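Local coordinates for protein neuraminidase (Influenza A virus, PDB 4GDI) that belongs to the influenza neuraminidase family of tetrameric, calcium-binding beta-propellers, and is predicted to remove terminal sialic acid, although its putative active site has diverged, at residues 16-21 with 335-340; 270-275 with 321-326; 292-297 with 304-309; 308-313 with 366-371. All coordinates share one frame; numbering follows the deposited sequence.

Contact 1: 16-21 with 335-340; sequences CEVKGW and QRICFW. With NO3 (nitrate ion), chain V.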
loop_
_atom_site.group_PDB
_atom_site.type_symbol
_atom_site.label_atom_id
_atom_site.label_comp_id
_atom_site.label_asym_id
_atom_site.label_seq_id
_atom_site.Cartn_x
_atom_site.Cartn_y
_atom_site.Cartn_z
ATOM N N CYS A 16 -9.465 32.162 -8.491
ATOM C CA CYS A 16 -10.759 32.228 -7.825
ATOM C C CYS A 16 -10.783 33.434 -6.895
ATOM O O CYS A 16 -9.752 33.819 -6.337
ATOM C CB CYS A 16 -11.028 30.943 -7.035
ATOM S SG CYS A 16 -11.072 29.444 -8.037
ATOM N N GLU A 17 -11.948 34.049 -6.738
ATOM C CA GLU A 17 -12.097 35.088 -5.725
ATOM C C GLU A 17 -11.884 34.443 -4.361
ATOM O O GLU A 17 -12.410 33.355 -4.102
ATOM C CB GLU A 17 -13.490 35.708 -5.776
ATOM C CG GLU A 17 -13.674 36.781 -6.834
ATOM C CD GLU A 17 -14.599 37.889 -6.357
ATOM O OE1 GLU A 17 -15.827 37.654 -6.294
ATOM O OE2 GLU A 17 -14.091 38.985 -6.024
ATOM N N VAL A 18 -11.120 35.098 -3.494
ATOM C CA VAL A 18 -10.896 34.555 -2.150
ATOM C C VAL A 18 -11.518 35.432 -1.073
ATOM O O VAL A 18 -11.086 36.565 -0.866
ATOM C CB VAL A 18 -9.407 34.394 -1.846
ATOM C CG1 VAL A 18 -9.207 33.948 -0.387
ATOM C CG2 VAL A 18 -8.764 33.419 -2.811
ATOM N N LYS A 19 -12.516 34.893 -0.379
ATOM C CA LYS A 19 -13.206 35.626 0.682
ATOM C C LYS A 19 -13.105 34.881 1.999
ATOM O O LYS A 19 -13.605 35.336 3.021
ATOM C CB LYS A 19 -14.674 35.829 0.316
ATOM C CG LYS A 19 -14.866 36.579 -0.990
ATOM C CD LYS A 19 -16.332 36.854 -1.294
ATOM C CE LYS A 19 -16.558 36.982 -2.798
ATOM N NZ LYS A 19 -17.785 37.749 -3.139
ATOM N N GLY A 20 -12.449 33.730 1.978
ATOM C CA GLY A 20 -12.234 32.974 3.194
ATOM C C GLY A 20 -11.162 31.919 3.027
ATOM O O GLY A 20 -10.677 31.690 1.922
ATOM N N TRP A 21 -10.795 31.277 4.131
ATOM C CA TRP A 21 -9.807 30.205 4.097
ATOM C C TRP A 21 -10.286 29.076 4.983
ATOM O O TRP A 21 -10.642 29.296 6.136
ATOM C CB TRP A 21 -8.470 30.715 4.618
ATOM C CG TRP A 21 -7.927 31.898 3.859
ATOM C CD1 TRP A 21 -8.127 33.216 4.143
ATOM C CD2 TRP A 21 -7.083 31.860 2.707
ATOM N NE1 TRP A 21 -7.452 34.001 3.243
ATOM C CE2 TRP A 21 -6.811 33.191 2.345
ATOM C CE3 TRP A 21 -6.535 30.831 1.943
ATOM C CZ2 TRP A 21 -6.015 33.516 1.252
ATOM C CZ3 TRP A 21 -5.745 31.160 0.863
ATOM C CH2 TRP A 21 -5.497 32.487 0.528
ATOM N N GLN A 335 -8.753 29.213 -10.870
ATOM C CA GLN A 335 -7.579 28.595 -10.274
ATOM C C GLN A 335 -7.596 28.790 -8.752
ATOM O O GLN A 335 -7.650 29.917 -8.247
ATOM C CB GLN A 335 -6.309 29.172 -10.898
ATOM C CG GLN A 335 -5.025 28.665 -10.288
ATOM C CD GLN A 335 -4.858 27.192 -10.473
ATOM O OE1 GLN A 335 -4.880 26.693 -11.598
ATOM N NE2 GLN A 335 -4.690 26.468 -9.368
ATOM N N ARG A 336 -7.557 27.696 -8.014
ATOM C CA ARG A 336 -7.552 27.794 -6.556
ATOM C C ARG A 336 -6.148 28.073 -6.024
ATOM O O ARG A 336 -5.139 27.748 -6.663
ATOM C CB ARG A 336 -8.115 26.516 -5.919
ATOM C CG ARG A 336 -9.627 26.339 -6.089
ATOM C CD ARG A 336 -10.178 25.321 -5.092
ATOM N NE ARG A 336 -9.592 23.987 -5.270
ATOM C CZ ARG A 336 -9.339 23.137 -4.284
ATOM N NH1 ARG A 336 -9.617 23.469 -3.019
ATOM N NH2 ARG A 336 -8.809 21.953 -4.552
ATOM N N ILE A 337 -6.095 28.641 -4.824
ATOM C CA ILE A 337 -4.823 28.909 -4.153
ATOM C C ILE A 337 -4.918 28.385 -2.726
ATOM O O ILE A 337 -5.961 28.517 -2.062
ATOM C CB ILE A 337 -4.459 30.427 -4.172
ATOM C CG1 ILE A 337 -3.079 30.672 -3.553
ATOM C CG2 ILE A 337 -5.501 31.259 -3.456
ATOM C CD1 ILE A 337 -1.948 29.990 -4.296
ATOM N N CYS A 338 -3.845 27.755 -2.263
ATOM C CA CYS A 338 -3.835 27.188 -0.921
ATOM C C CYS A 338 -2.527 27.561 -0.253
ATOM O O CYS A 338 -1.597 28.035 -0.907
ATOM C CB CYS A 338 -3.956 25.655 -0.977
ATOM S SG CYS A 338 -5.393 24.970 -1.850
ATOM N N PHE A 339 -2.441 27.358 1.056
ATOM C CA PHE A 339 -1.151 27.494 1.699
ATOM C C PHE A 339 -0.950 26.369 2.688
ATOM O O PHE A 339 -1.912 25.741 3.142
ATOM C CB PHE A 339 -0.987 28.875 2.359
ATOM C CG PHE A 339 -1.943 29.141 3.505
ATOM C CD1 PHE A 339 -1.613 28.786 4.799
ATOM C CD2 PHE A 339 -3.148 29.790 3.282
ATOM C CE1 PHE A 339 -2.485 29.044 5.850
ATOM C CE2 PHE A 339 -4.026 30.053 4.327
ATOM C CZ PHE A 339 -3.687 29.682 5.615
ATOM N N TRP A 340 0.313 26.076 2.980
ATOM C CA TRP A 340 0.643 25.124 4.021
ATOM C C TRP A 340 1.201 25.922 5.203
ATOM O O TRP A 340 1.732 27.031 5.027
ATOM C CB TRP A 340 1.635 24.057 3.519
ATOM C CG TRP A 340 2.869 24.610 2.798
ATOM C CD1 TRP A 340 3.061 24.694 1.449
ATOM C CD2 TRP A 340 4.058 25.143 3.402
ATOM N NE1 TRP A 340 4.285 25.247 1.175
ATOM C CE2 TRP A 340 4.919 25.532 2.361
ATOM C CE3 TRP A 340 4.476 25.329 4.727
ATOM C CZ2 TRP A 340 6.172 26.098 2.598
ATOM C CZ3 TRP A 340 5.709 25.888 4.954
ATOM C CH2 TRP A 340 6.542 26.265 3.904
HETATM N N NO3 V . -8.860 20.338 -1.341
HETATM O O1 NO3 V . -7.981 21.352 -1.730
HETATM O O2 NO3 V . -8.609 19.558 -0.201
HETATM O O3 NO3 V . -10.011 20.093 -2.075
#

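Contact 2: 270-275 with 321-326; sequences FILDEK and SGFFQP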
loop_
_atom_site.group_PDB
_atom_site.type_symbol
_atom_site.label_atom_id
_atom_site.label_comp_id
_atom_site.label_asym_id
_atom_site.label_seq_id
_atom_site.Cartn_x
_atom_site.Cartn_y
_atom_site.Cartn_z
ATOM N N PHE A 270 4.216 33.992 3.400
ATOM C CA PHE A 270 3.614 34.341 2.117
ATOM C C PHE A 270 2.695 35.561 2.183
ATOM O O PHE A 270 2.125 35.864 3.234
ATOM C CB PHE A 270 2.805 33.147 1.594
ATOM C CG PHE A 270 1.569 32.829 2.409
ATOM C CD1 PHE A 270 0.368 33.446 2.134
ATOM C CD2 PHE A 270 1.611 31.895 3.439
ATOM C CE1 PHE A 270 -0.777 33.146 2.869
ATOM C CE2 PHE A 270 0.470 31.586 4.179
ATOM C CZ PHE A 270 -0.720 32.218 3.899
ATOM N N ILE A 271 2.574 36.231 1.039
ATOM C CA ILE A 271 1.592 37.299 0.795
ATOM C C ILE A 271 0.923 36.987 -0.544
ATOM O O ILE A 271 1.610 36.823 -1.550
ATOM C CB ILE A 271 2.278 38.687 0.708
ATOM C CG1 ILE A 271 2.853 39.086 2.076
ATOM C CG2 ILE A 271 1.313 39.755 0.171
ATOM C CD1 ILE A 271 3.467 40.465 2.112
ATOM N N LEU A 272 -0.400 36.864 -0.563
ATOM C CA LEU A 272 -1.109 36.716 -1.830
ATOM C C LEU A 272 -1.144 38.060 -2.536
ATOM O O LEU A 272 -1.885 38.961 -2.149
ATOM C CB LEU A 272 -2.523 36.186 -1.623
ATOM C CG LEU A 272 -3.288 35.766 -2.882
ATOM C CD1 LEU A 272 -2.577 34.642 -3.598
ATOM C CD2 LEU A 272 -4.710 35.332 -2.530
ATOM N N ASP A 273 -0.348 38.160 -3.592
ATOM C CA ASP A 273 -0.049 39.420 -4.255
ATOM C C ASP A 273 -1.020 39.636 -5.420
ATOM O O ASP A 273 -0.643 39.562 -6.586
ATOM C CB ASP A 273 1.409 39.391 -4.720
ATOM C CG ASP A 273 1.843 40.664 -5.407
ATOM O OD1 ASP A 273 1.127 41.694 -5.324
ATOM O OD2 ASP A 273 2.923 40.623 -6.031
ATOM N N GLU A 274 -2.273 39.896 -5.050
ATOM C CA GLU A 274 -3.361 40.155 -5.977
ATOM C C GLU A 274 -4.135 41.412 -5.534
ATOM O O GLU A 274 -3.701 42.158 -4.662
ATOM C CB GLU A 274 -4.297 38.944 -5.997
ATOM C CG GLU A 274 -3.594 37.642 -6.339
ATOM C CD GLU A 274 -3.123 37.620 -7.780
ATOM O OE1 GLU A 274 -3.847 38.197 -8.619
ATOM O OE2 GLU A 274 -2.046 37.049 -8.077
ATOM N N LYS A 275 -5.284 41.635 -6.149
ATOM C CA LYS A 275 -6.205 42.669 -5.713
ATOM C C LYS A 275 -7.581 42.036 -5.587
ATOM O O LYS A 275 -8.201 41.711 -6.594
ATOM C CB LYS A 275 -6.267 43.805 -6.730
ATOM C CG LYS A 275 -5.010 44.651 -6.811
ATOM C CD LYS A 275 -5.279 45.933 -7.592
ATOM C CE LYS A 275 -3.982 46.636 -7.948
ATOM N NZ LYS A 275 -4.068 47.294 -9.283
ATOM N N SER A 321 5.337 28.979 6.562
ATOM C CA SER A 321 4.142 28.816 5.748
ATOM C C SER A 321 4.457 29.181 4.298
ATOM O O SER A 321 5.408 29.912 4.024
ATOM C CB SER A 321 2.998 29.690 6.300
ATOM O OG SER A 321 3.363 31.068 6.314
ATOM N N GLY A 322 3.657 28.685 3.359
ATOM C CA GLY A 322 3.887 29.023 1.960
ATOM C C GLY A 322 2.812 28.467 1.068
ATOM O O GLY A 322 1.941 27.719 1.524
ATOM N N PHE A 323 2.881 28.824 -0.211
ATOM C CA PHE A 323 1.830 28.486 -1.153
ATOM C C PHE A 323 1.933 27.080 -1.704
ATOM O O PHE A 323 3.025 26.530 -1.845
ATOM C CB PHE A 323 1.903 29.410 -2.373
ATOM C CG PHE A 323 1.639 30.848 -2.072
ATOM C CD1 PHE A 323 0.387 31.262 -1.667
ATOM C CD2 PHE A 323 2.636 31.798 -2.273
ATOM C CE1 PHE A 323 0.141 32.588 -1.417
ATOM C CE2 PHE A 323 2.397 33.121 -2.027
ATOM C CZ PHE A 323 1.140 33.519 -1.610
ATOM N N PHE A 324 0.783 26.514 -2.048
ATOM C CA PHE A 324 0.737 25.461 -3.068
ATOM C C PHE A 324 -0.546 25.606 -3.878
ATOM O O PHE A 324 -1.511 26.241 -3.433
ATOM C CB PHE A 324 0.850 24.055 -2.474
ATOM C CG PHE A 324 -0.390 23.577 -1.740
ATOM C CD1 PHE A 324 -0.575 23.859 -0.397
ATOM C CD2 PHE A 324 -1.332 22.787 -2.389
ATOM C CE1 PHE A 324 -1.696 23.381 0.287
ATOM C CE2 PHE A 324 -2.462 22.313 -1.726
ATOM C CZ PHE A 324 -2.641 22.601 -0.379
ATOM N N GLN A 325 -0.544 25.054 -5.082
ATOM C CA GLN A 325 -1.712 25.166 -5.953
ATOM C C GLN A 325 -2.220 23.790 -6.361
ATOM O O GLN A 325 -1.464 22.977 -6.898
ATOM C CB GLN A 325 -1.390 25.981 -7.212
ATOM C CG GLN A 325 -1.140 27.456 -6.960
ATOM C CD GLN A 325 -0.763 28.189 -8.236
ATOM O OE1 GLN A 325 0.321 27.978 -8.792
ATOM N NE2 GLN A 325 -1.662 29.022 -8.721
ATOM N N PRO A 326 -3.510 23.531 -6.105
ATOM C CA PRO A 326 -4.143 22.327 -6.651
ATOM C C PRO A 326 -4.035 22.373 -8.168
ATOM O O PRO A 326 -4.147 23.452 -8.738
ATOM C CB PRO A 326 -5.608 22.466 -6.230
ATOM C CG PRO A 326 -5.618 23.471 -5.121
ATOM C CD PRO A 326 -4.456 24.386 -5.371
HETATM O O HOH W 1 3.051 33.741 5.996
#

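Contact 3: 292-297 with 304-309; sequences VLEQIP and GTVSLS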
loop_
_atom_site.group_PDB
_atom_site.type_symbol
_atom_site.label_atom_id
_atom_site.label_comp_id
_atom_site.label_asym_id
_atom_site.label_seq_id
_atom_site.Cartn_x
_atom_site.Cartn_y
_atom_site.Cartn_z
ATOM N N VAL A 292 -2.880 34.856 11.466
ATOM C CA VAL A 292 -3.922 35.788 11.067
ATOM C C VAL A 292 -3.830 36.144 9.574
ATOM O O VAL A 292 -2.770 36.528 9.072
ATOM C CB VAL A 292 -3.826 37.069 11.921
ATOM C CG1 VAL A 292 -4.826 38.114 11.447
ATOM C CG2 VAL A 292 -4.057 36.732 13.381
ATOM N N LEU A 293 -4.954 36.005 8.883
ATOM C CA LEU A 293 -5.056 36.322 7.465
ATOM C C LEU A 293 -5.833 37.634 7.322
ATOM O O LEU A 293 -6.941 37.756 7.837
ATOM C CB LEU A 293 -5.781 35.197 6.730
ATOM C CG LEU A 293 -4.896 34.085 6.145
ATOM C CD1 LEU A 293 -4.222 34.554 4.865
ATOM C CD2 LEU A 293 -3.856 33.658 7.149
ATOM N N GLU A 294 -5.250 38.616 6.645
ATOM C CA GLU A 294 -5.925 39.901 6.451
ATOM C C GLU A 294 -6.015 40.273 4.981
ATOM O O GLU A 294 -5.045 40.161 4.227
ATOM C CB GLU A 294 -5.214 40.992 7.240
ATOM C CG GLU A 294 -5.303 40.773 8.756
ATOM C CD GLU A 294 -4.538 41.812 9.554
ATOM O OE1 GLU A 294 -3.293 41.830 9.470
ATOM O OE2 GLU A 294 -5.185 42.604 10.274
ATOM N N GLN A 295 -7.203 40.705 4.577
ATOM C CA GLN A 295 -7.454 41.107 3.205
ATOM C C GLN A 295 -7.277 42.616 3.018
ATOM O O GLN A 295 -7.794 43.414 3.806
ATOM C CB GLN A 295 -8.877 40.728 2.827
ATOM C CG GLN A 295 -9.191 40.939 1.353
ATOM C CD GLN A 295 -10.685 40.920 1.080
ATOM O OE1 GLN A 295 -11.450 41.566 1.781
ATOM N NE2 GLN A 295 -11.102 40.176 0.067
ATOM N N ILE A 296 -6.553 42.982 1.964
ATOM C CA ILE A 296 -6.291 44.368 1.603
ATOM C C ILE A 296 -6.786 44.588 0.183
ATOM O O ILE A 296 -6.072 44.293 -0.774
ATOM C CB ILE A 296 -4.785 44.701 1.642
ATOM C CG1 ILE A 296 -4.191 44.415 3.018
ATOM C CG2 ILE A 296 -4.551 46.161 1.298
ATOM C CD1 ILE A 296 -2.675 44.635 3.067
ATOM N N PRO A 297 -8.026 45.091 0.042
ATOM C CA PRO A 297 -8.700 45.235 -1.252
ATOM C C PRO A 297 -7.908 45.977 -2.322
ATOM O O PRO A 297 -8.004 45.629 -3.503
ATOM C CB PRO A 297 -9.972 46.009 -0.884
ATOM C CG PRO A 297 -10.294 45.494 0.468
ATOM C CD PRO A 297 -8.941 45.405 1.157
ATOM N N GLY A 304 -2.848 49.881 2.556
ATOM C CA GLY A 304 -2.958 48.635 3.289
ATOM C C GLY A 304 -4.203 48.514 4.139
ATOM O O GLY A 304 -4.253 47.694 5.051
ATOM N N THR A 305 -5.219 49.316 3.842
ATOM C CA THR A 305 -6.454 49.257 4.611
ATOM C C THR A 305 -7.038 47.854 4.546
ATOM O O THR A 305 -7.231 47.305 3.456
ATOM C CB THR A 305 -7.492 50.276 4.090
ATOM O OG1 THR A 305 -6.955 51.594 4.228
ATOM C CG2 THR A 305 -8.783 50.174 4.879
ATOM N N VAL A 306 -7.316 47.288 5.717
ATOM C CA VAL A 306 -7.829 45.931 5.823
ATOM C C VAL A 306 -9.350 45.917 5.804
ATOM O O VAL A 306 -9.991 46.810 6.349
ATOM C CB VAL A 306 -7.347 45.240 7.123
ATOM C CG1 VAL A 306 -7.947 43.847 7.248
ATOM C CG2 VAL A 306 -5.826 45.185 7.173
ATOM N N SER A 307 -9.922 44.901 5.164
ATOM C CA SER A 307 -11.349 44.629 5.288
ATOM C C SER A 307 -11.537 43.329 6.073
ATOM O O SER A 307 -11.576 43.344 7.306
ATOM C CB SER A 307 -12.014 44.564 3.914
ATOM O OG SER A 307 -11.240 43.785 3.023
ATOM N N LEU A 308 -11.610 42.205 5.369
ATOM C CA LEU A 308 -11.771 40.909 6.023
ATOM C C LEU A 308 -10.547 40.579 6.869
ATOM O O LEU A 308 -9.408 40.831 6.475
ATOM C CB LEU A 308 -11.985 39.814 4.987
ATOM C CG LEU A 308 -13.301 39.853 4.215
ATOM C CD1 LEU A 308 -13.248 38.876 3.054
ATOM C CD2 LEU A 308 -14.458 39.528 5.137
ATOM N N SER A 309 -10.789 40.011 8.039
ATOM C CA SER A 309 -9.705 39.584 8.899
ATOM C C SER A 309 -10.086 38.283 9.601
ATOM O O SER A 309 -11.187 38.142 10.129
ATOM C CB SER A 309 -9.377 40.669 9.913
ATOM O OG SER A 309 -8.330 40.248 10.762
#

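Contact 4: 308-313 with 366-371; sequences LSYELF and VQNINW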
loop_
_atom_site.group_PDB
_atom_site.type_symbol
_atom_site.label_atom_id
_atom_site.label_comp_id
_atom_site.label_asym_id
_atom_site.label_seq_id
_atom_site.Cartn_x
_atom_site.Cartn_y
_atom_site.Cartn_z
ATOM N N LEU A 308 -11.610 42.205 5.369
ATOM C CA LEU A 308 -11.771 40.909 6.023
ATOM C C LEU A 308 -10.547 40.579 6.869
ATOM O O LEU A 308 -9.408 40.831 6.475
ATOM C CB LEU A 308 -11.985 39.814 4.987
ATOM C CG LEU A 308 -13.301 39.853 4.215
ATOM C CD1 LEU A 308 -13.248 38.876 3.054
ATOM C CD2 LEU A 308 -14.458 39.528 5.137
ATOM N N SER A 309 -10.789 40.011 8.039
ATOM C CA SER A 309 -9.705 39.584 8.899
ATOM C C SER A 309 -10.086 38.283 9.601
ATOM O O SER A 309 -11.187 38.142 10.129
ATOM C CB SER A 309 -9.377 40.669 9.913
ATOM O OG SER A 309 -8.330 40.248 10.762
ATOM N N TYR A 310 -9.171 37.325 9.590
ATOM C CA TYR A 310 -9.457 36.001 10.116
ATOM C C TYR A 310 -8.329 35.519 11.009
ATOM O O TYR A 310 -7.202 35.335 10.558
ATOM C CB TYR A 310 -9.603 34.993 8.988
ATOM C CG TYR A 310 -10.828 35.118 8.138
ATOM C CD1 TYR A 310 -12.080 34.790 8.635
ATOM C CD2 TYR A 310 -10.730 35.522 6.807
ATOM C CE1 TYR A 310 -13.206 34.880 7.838
ATOM C CE2 TYR A 310 -11.849 35.616 6.004
ATOM C CZ TYR A 310 -13.084 35.294 6.523
ATOM O OH TYR A 310 -14.194 35.390 5.719
ATOM N N GLU A 311 -8.647 35.286 12.271
ATOM C CA GLU A 311 -7.678 34.779 13.203
ATOM C C GLU A 311 -7.834 33.276 13.166
ATOM O O GLU A 311 -8.646 32.713 13.894
ATOM C CB GLU A 311 -7.958 35.346 14.594
ATOM C CG GLU A 311 -6.926 34.984 15.638
ATOM C CD GLU A 311 -7.101 35.794 16.915
ATOM O OE1 GLU A 311 -7.398 37.006 16.819
ATOM O OE2 GLU A 311 -6.950 35.219 18.014
ATOM N N LEU A 312 -7.079 32.629 12.283
ATOM C CA LEU A 312 -7.214 31.188 12.077
ATOM C C LEU A 312 -6.752 30.403 13.303
ATOM O O LEU A 312 -7.353 29.387 13.670
ATOM C CB LEU A 312 -6.419 30.753 10.849
ATOM C CG LEU A 312 -6.917 31.310 9.512
ATOM C CD1 LEU A 312 -6.042 30.761 8.360
ATOM C CD2 LEU A 312 -8.392 30.973 9.299
ATOM N N PHE A 313 -5.677 30.877 13.922
ATOM C CA PHE A 313 -5.218 30.336 15.200
ATOM C C PHE A 313 -4.943 31.513 16.136
ATOM O O PHE A 313 -4.536 32.581 15.677
ATOM C CB PHE A 313 -3.934 29.524 15.012
ATOM C CG PHE A 313 -4.115 28.267 14.204
ATOM C CD1 PHE A 313 -4.577 27.100 14.797
ATOM C CD2 PHE A 313 -3.812 28.249 12.850
ATOM C CE1 PHE A 313 -4.741 25.938 14.045
ATOM C CE2 PHE A 313 -3.973 27.094 12.097
ATOM C CZ PHE A 313 -4.436 25.938 12.694
ATOM N N VAL A 366 -16.822 33.097 5.626
ATOM C CA VAL A 366 -17.228 32.190 6.687
ATOM C C VAL A 366 -17.013 32.943 7.972
ATOM O O VAL A 366 -16.477 34.048 7.951
ATOM C CB VAL A 366 -16.378 30.902 6.705
ATOM C CG1 VAL A 366 -16.734 30.001 5.528
ATOM C CG2 VAL A 366 -14.896 31.251 6.692
ATOM N N GLN A 367 -17.417 32.363 9.094
ATOM C CA GLN A 367 -17.220 33.027 10.367
ATOM C C GLN A 367 -15.758 32.936 10.794
ATOM O O GLN A 367 -14.990 32.153 10.250
ATOM C CB GLN A 367 -18.156 32.452 11.431
ATOM C CG GLN A 367 -19.585 32.940 11.278
ATOM C CD GLN A 367 -19.682 34.455 11.380
ATOM O OE1 GLN A 367 -19.321 35.041 12.402
ATOM N NE2 GLN A 367 -20.149 35.096 10.312
ATOM N N ASN A 368 -15.384 33.772 11.754
ATOM C CA ASN A 368 -14.014 33.849 12.219
ATOM C C ASN A 368 -13.710 32.705 13.187
ATOM O O ASN A 368 -13.419 32.926 14.371
ATOM C CB ASN A 368 -13.780 35.214 12.871
ATOM C CG ASN A 368 -12.318 35.510 13.105
ATOM O OD1 ASN A 368 -11.441 34.858 12.544
ATOM N ND2 ASN A 368 -12.045 36.500 13.944
ATOM N N ILE A 369 -13.770 31.480 12.673
ATOM C CA ILE A 369 -13.512 30.299 13.491
ATOM C C ILE A 369 -12.070 30.253 13.962
ATOM O O ILE A 369 -11.147 30.574 13.218
ATOM C CB ILE A 369 -13.812 29.007 12.740
ATOM C CG1 ILE A 369 -15.314 28.839 12.575
ATOM C CG2 ILE A 369 -13.266 27.802 13.511
ATOM C CD1 ILE A 369 -15.706 27.467 12.107
ATOM N N ASN A 370 -11.888 29.865 15.216
ATOM C CA ASN A 370 -10.561 29.699 15.775
ATOM C C ASN A 370 -10.250 28.212 15.784
ATOM O O ASN A 370 -10.954 27.431 16.419
ATOM C CB ASN A 370 -10.509 30.266 17.186
ATOM C CG ASN A 370 -9.116 30.263 17.756
ATOM O OD1 ASN A 370 -8.365 29.301 17.596
ATOM N ND2 ASN A 370 -8.750 31.350 18.421
ATOM N N TRP A 371 -9.217 27.811 15.053
ATOM C CA TRP A 371 -8.924 26.391 14.901
ATOM C C TRP A 371 -7.994 25.860 15.991
ATOM O O TRP A 371 -7.528 24.731 15.889
ATOM C CB TRP A 371 -8.338 26.110 13.511
ATOM C CG TRP A 371 -9.340 26.322 12.432
ATOM C CD1 TRP A 371 -9.506 27.447 11.676
ATOM C CD2 TRP A 371 -10.357 25.407 12.021
ATOM N NE1 TRP A 371 -10.554 27.283 10.805
ATOM C CE2 TRP A 371 -11.095 26.036 10.996
ATOM C CE3 TRP A 371 -10.710 24.112 12.410
ATOM C CZ2 TRP A 371 -12.158 25.411 10.350
ATOM C CZ3 TRP A 371 -11.771 23.495 11.768
ATOM C CH2 TRP A 371 -12.484 24.145 10.749
HETATM O O HOH W 2 -10.672 33.512 15.348
#

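Contact 1: 16-21 with 335-340
Phe339 has its CG wedged between the backbone N and the carbonyl carbon (chi1 65°), and Trp21 has CG anti to its carbonyl carbon (chi1 -58°); with these torsions the two rings meet. The edge of Phe339 points at the face of the six-membered ring of Trp21 in an offset edge-to-face pair. The centroids are 5.3 Å apart and the planes are at 64°. The closest approach is Phe339 CE2 to Trp21 CE3, 3.5 Å. Val18 CG1 lies over the opposite face of the indole, so the ring is packed from both faces. Val18 CG2 turns to Ile337 CG2 at 4.0 Å, the two side chains crossing at about a right angle. The same methyl of Ile337 reaches Trp21 CH2, 4.2 Å away. At the other end, Cys16 N donates to Gln335 O at 2.9 Å. The bond is nearly straight at N-H, but the donor sits above the carbonyl plane. The Cys16-Cys334 disulfide ties the same place covalently. Arg336 turns its CB away from 16-21, and its NE forms a salt bridge with Asp329. Arg336 NH1 and NH2 both donate to O1 of a nitrate ion, probably from the crystallisation liquor, 3.0 Å from each; the ion is also hydrogen-bonded to Val133 N of a neighbouring subunit. Strands 20-25 and 338-346 share one four-stranded antiparallel sheet, with 352-362 between them. N-terminal and late strands sharing a blade is the ring closure of a beta-propeller.

Contact 2: 270-275 with 321-326
Phe270 lays its CB over one face of the Phe323 ring, 3.8 Å from the centroid and 22° off the ring normal. This is a CH-pi contact. The Phe270 ring then runs on past Phe323 at a slant, with planes at 53° and centroids 5.1 Å apart. Its CD1 comes 3.7 Å from Phe323 CE1. The rim of Phe323 meets backbone: Ile271 O lies near the ring plane, 3.3 Å from Phe323 CZ, and Leu272 N is also at this edge. Leu272 CD1 touches Phe323 CE1 at 4.0 Å, its side chain crossing that of Phe323 at about a right angle. Ser321 lies at the CD2-CE2 edge of the Phe270 ring, with its CB in the ring plane and its OG 3.5 Å from Phe270 CD2. Chi1 of 59° puts this hydroxyl between the backbone N and the carbonyl carbon of Ser321. From there it accepts a hydrogen bond from a water, 2.7 Å from OG. The water in turn accepts from Phe270 N, and so satisfies a buried amide. Phe339 and Phe291 also pack on Phe270, while Thr201 touches it from strand 200-205. The aromatic cluster joins the loop before strand 277-281 to strand 317-324, as in the packed interior between blades of a beta-propeller.

Contact 3: 292-297 with 304-309
Gln295 and Leu308 are joined by a backbone hydrogen bond, Gln295 N to Leu308 O at 2.9 Å. A second runs from Ser307 N to Gln295 O, also 2.9 Å. Beyond them, Glu294 and Ser309 form an antiparallel non-hydrogen-bonded pair. CA-H...O contacts add to this short pairing, the shortest from Val306 CA to Gln295 O at 3.2 Å. Among side-chain bonds, Ser307 OG donates to Gln295 OE1 at 2.6 Å. The Gln295 chain has CG anti to the backbone N (chi1 -172°) and stays extended, which carries OE1 out to this hydroxyl. Van der Waals contacts flank these bonds. Leu308 lies side by side with Gln295, and Leu308 CD1 is 3.5 Å from Gln295 OE1. Pro297 CG packs on Ser307 OG, Ile296 CG2 rests 3.6 Å from Gly304 CA, and Val306 CG1 touches Glu294 CB at 4.0 Å. Leu308 N is buried here and has no partner in the model. Gln295 therefore holds the returning chain through its N, O and OE1, an arrangement that fixes the incoming segment by both main chain and side chain.

Contact 4: 308-313 with 366-371
Asn368 reaches Tyr310 and Glu311 through its side-chain oxygen. From CB, chi1 of -167° sets CG anti to the backbone N and directs the amide at strand 309-311. CG comes 3.8 Å from Glu311 N. OD1 at the tip accepts from Glu311 N at 2.8 Å, in the carbonyl plane and on a lone pair, although the N-H angle is only 145°. The same oxygen is 3.3 Å from Tyr310 CA. The Tyr310 ring slides past the amide in the opposite direction, with planes 67° apart, and its CE1 edge meets Val366 O at 3.4 Å. Tyr310 OH receives only a weak bond from Val366 N; its stronger partner is Lys19 O. A water donates to both Glu311 O and Asn368 O. Further along, Trp371 N donates to Leu312 O at 2.8 Å, and Phe313 CE1 packs on Trp371 CB at 3.6 Å. Val366 and Trp371 also pack on a neighbouring subunit. Asn368 is the centre of an inverse gamma turn, and the C-terminal tail here lines the outer strand of a propeller blade at a tetramer interface.

Along the chain, contact 3 is nested inside contact 2, which is itself nested inside contact 1. Contact 4 crosses both 1 and 2 and shares Leu308 and Ser309 with contact 3. Contacts 1 and 2 meet in the four-stranded sheet, where strands 317-324 and 338-346 are neighbours; their centres are about 8 Å apart. Contacts 3 and 4 meet in the three-stranded sheet through strand 309-311, with centres about 12 Å apart. Leu312 packs on Phe339 between contacts 4 and 1. Contacts 2 and 4 do not touch, and their centres are about 17 Å apart. Contacts 1 and 4 bring the N-terminal segment and the C-terminal tail onto the two sheets, while contacts 2 and 3 join neighbouring parts of the propeller.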